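Local coordinates for protein putative aspartate aminotransferase (Thermus thermophilus, PDB 1IUG) that probably catalyses transfer of amino groups between amino acids and 2-oxo acids, using pyridoxal 5'-phosphate held as a Schiff base on a lysine, at residues A240-L243 / E244-P248. Sequence-based numbering, arbitrary orientation.
Sequences AAVL and EEVLP
Val242 and Val246 stand one turn apart near the C-terminal end of the alpha-helix 233-246, bound through their backbones: Val246 N donates to Val242 O at 2.9 Å. The i to i+4 bonds from Glu244 N to Ala240 O, at 2.9 Å, and from Leu247 N to Leu243 O, at 3.0 Å, are of similar length. At Glu245 the pattern slackens, its N being shared weakly by Ala241 O at 3.5 Å and Val242 O at 3.1 Å, the second being a bond of 3-10 type. Val242 O thus takes a good bond from Val246 N and a weak one from Glu245 N. Pro248 has no N-H to give, so within 240-248 Leu247 is the last donor, where the chain enters a 3-10 segment.

Two apolar pairs lie side by side along the helix. Leu243, its CG anti to the carbonyl carbon (chi1 -73°), sets CD2 against Leu247 CD1 and is also packed against Leu42 and Leu43 of helix 30-47, so this face joins the two helices. Glu245 leaves a different side of the helix, with CG anti to its own N, and its OE2 forms a salt bridge with Lys15. The valines, facing His13 through Val242, meet by single methyls, Val242 CG1 lying 4.1 Å from Val246 CG2.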
ATOM      1  N   ALA A 240       1.546  -1.723  15.993  1.00 24.97           N
ATOM      2  CA  ALA A 240       1.653  -1.149  17.333  1.00 25.99           C
ATOM      3  C   ALA A 240       1.517  -2.225  18.420  1.00 27.13           C
ATOM      4  O   ALA A 240       2.328  -2.286  19.345  1.00 25.95           O
ATOM      5  CB  ALA A 240       0.601  -0.065  17.520  1.00 24.21           C
ATOM      6  N   ALA A 241       0.506  -3.082  18.278  1.00 27.91           N
ATOM      7  CA  ALA A 241       0.251  -4.170  19.225  1.00 29.29           C
ATOM      8  C   ALA A 241       1.434  -5.133  19.367  1.00 29.65           C
ATOM      9  O   ALA A 241       1.780  -5.537  20.477  1.00 31.56           O
ATOM     10  CB  ALA A 241      -1.000  -4.940  18.813  1.00 28.65           C
ATOM     11  N   VAL A 242       2.043  -5.510  18.244  1.00 29.02           N
ATOM     12  CA  VAL A 242       3.188  -6.418  18.268  1.00 28.15           C
ATOM     13  C   VAL A 242       4.413  -5.756  18.898  1.00 27.54           C
ATOM     14  O   VAL A 242       5.075  -6.352  19.751  1.00 26.20           O
ATOM     15  CB  VAL A 242       3.543  -6.937  16.846  1.00 28.73           C
ATOM     16  CG1 VAL A 242       4.892  -7.637  16.851  1.00 29.93           C
ATOM     17  CG2 VAL A 242       2.474  -7.905  16.367  1.00 29.49           C
ATOM     18  N   LEU A 243       4.709  -4.528  18.481  1.00 26.73           N
ATOM     19  CA  LEU A 243       5.858  -3.808  19.021  1.00 30.13           C
ATOM     20  C   LEU A 243       5.738  -3.582  20.524  1.00 32.14           C
ATOM     21  O   LEU A 243       6.737  -3.630  21.237  1.00 32.40           O
ATOM     22  CB  LEU A 243       6.068  -2.476  18.297  1.00 28.35           C
ATOM     23  CG  LEU A 243       6.627  -2.584  16.874  1.00 30.47           C
ATOM     24  CD1 LEU A 243       6.657  -1.214  16.222  1.00 26.82           C
ATOM     25  CD2 LEU A 243       8.020  -3.204  16.904  1.00 29.55           C
ATOM     26  N   GLU A 244       4.519  -3.352  21.003  1.00 34.68           N
ATOM     27  CA  GLU A 244       4.287  -3.144  22.431  1.00 38.92           C
ATOM     28  C   GLU A 244       4.670  -4.367  23.256  1.00 38.08           C
ATOM     29  O   GLU A 244       5.139  -4.234  24.382  1.00 37.70           O
ATOM     30  CB  GLU A 244       2.825  -2.783  22.706  1.00 41.51           C
ATOM     31  CG  GLU A 244       2.519  -1.303  22.577  1.00 49.25           C
ATOM     32  CD  GLU A 244       1.051  -0.988  22.790  1.00 53.67           C
ATOM     33  OE1 GLU A 244       0.447  -0.350  21.900  1.00 55.87           O
ATOM     34  OE2 GLU A 244       0.503  -1.372  23.847  1.00 55.95           O
ATOM     35  N   GLU A 245       4.474  -5.554  22.687  1.00 38.99           N
ATOM     36  CA  GLU A 245       4.799  -6.793  23.380  1.00 39.09           C
ATOM     37  C   GLU A 245       6.257  -7.227  23.219  1.00 37.45           C
ATOM     38  O   GLU A 245       6.878  -7.696  24.174  1.00 36.60           O
ATOM     39  CB  GLU A 245       3.879  -7.925  22.913  1.00 42.77           C
ATOM     40  CG  GLU A 245       4.051  -9.204  23.730  1.00 49.89           C
ATOM     41  CD  GLU A 245       3.266 -10.377  23.182  1.00 54.24           C
ATOM     42  OE1 GLU A 245       3.901 -11.312  22.644  1.00 56.29           O
ATOM     43  OE2 GLU A 245       2.021 -10.373  23.302  1.00 56.48           O
ATOM     44  N   VAL A 246       6.805  -7.053  22.020  1.00 34.89           N
ATOM     45  CA  VAL A 246       8.177  -7.466  21.736  1.00 33.52           C
ATOM     46  C   VAL A 246       9.290  -6.548  22.239  1.00 33.20           C
ATOM     47  O   VAL A 246      10.282  -7.029  22.784  1.00 31.49           O
ATOM     48  CB  VAL A 246       8.376  -7.731  20.218  1.00 33.46           C
ATOM     49  CG1 VAL A 246       9.843  -8.001  19.907  1.00 31.34           C
ATOM     50  CG2 VAL A 246       7.531  -8.917  19.784  1.00 32.10           C
ATOM     51  N   LEU A 247       9.127  -5.241  22.061  1.00 33.15           N
ATOM     52  CA  LEU A 247      10.143  -4.274  22.475  1.00 33.29           C
ATOM     53  C   LEU A 247      10.682  -4.376  23.911  1.00 35.01           C
ATOM     54  O   LEU A 247      11.888  -4.217  24.131  1.00 33.48           O
ATOM     55  CB  LEU A 247       9.684  -2.849  22.155  1.00 31.60           C
ATOM     56  CG  LEU A 247      10.499  -2.127  21.075  1.00 35.29           C
ATOM     57  CD1 LEU A 247      10.861  -3.062  19.929  1.00 34.49           C
ATOM     58  CD2 LEU A 247       9.728  -0.927  20.560  1.00 33.58           C
ATOM     59  N   PRO A 248       9.808  -4.628  24.907  1.00 35.62           N
ATOM     60  CA  PRO A 248      10.308  -4.733  26.285  1.00 36.42           C
ATOM     61  C   PRO A 248      11.188  -5.967  26.485  1.00 37.02           C
ATOM     62  O   PRO A 248      12.029  -5.997  27.384  1.00 37.39           O
ATOM     63  CB  PRO A 248       9.021  -4.828  27.106  1.00 36.52           C
ATOM     64  CG  PRO A 248       8.029  -4.072  26.275  1.00 36.06           C
ATOM     65  CD  PRO A 248       8.335  -4.594  24.897  1.00 35.83           C
TER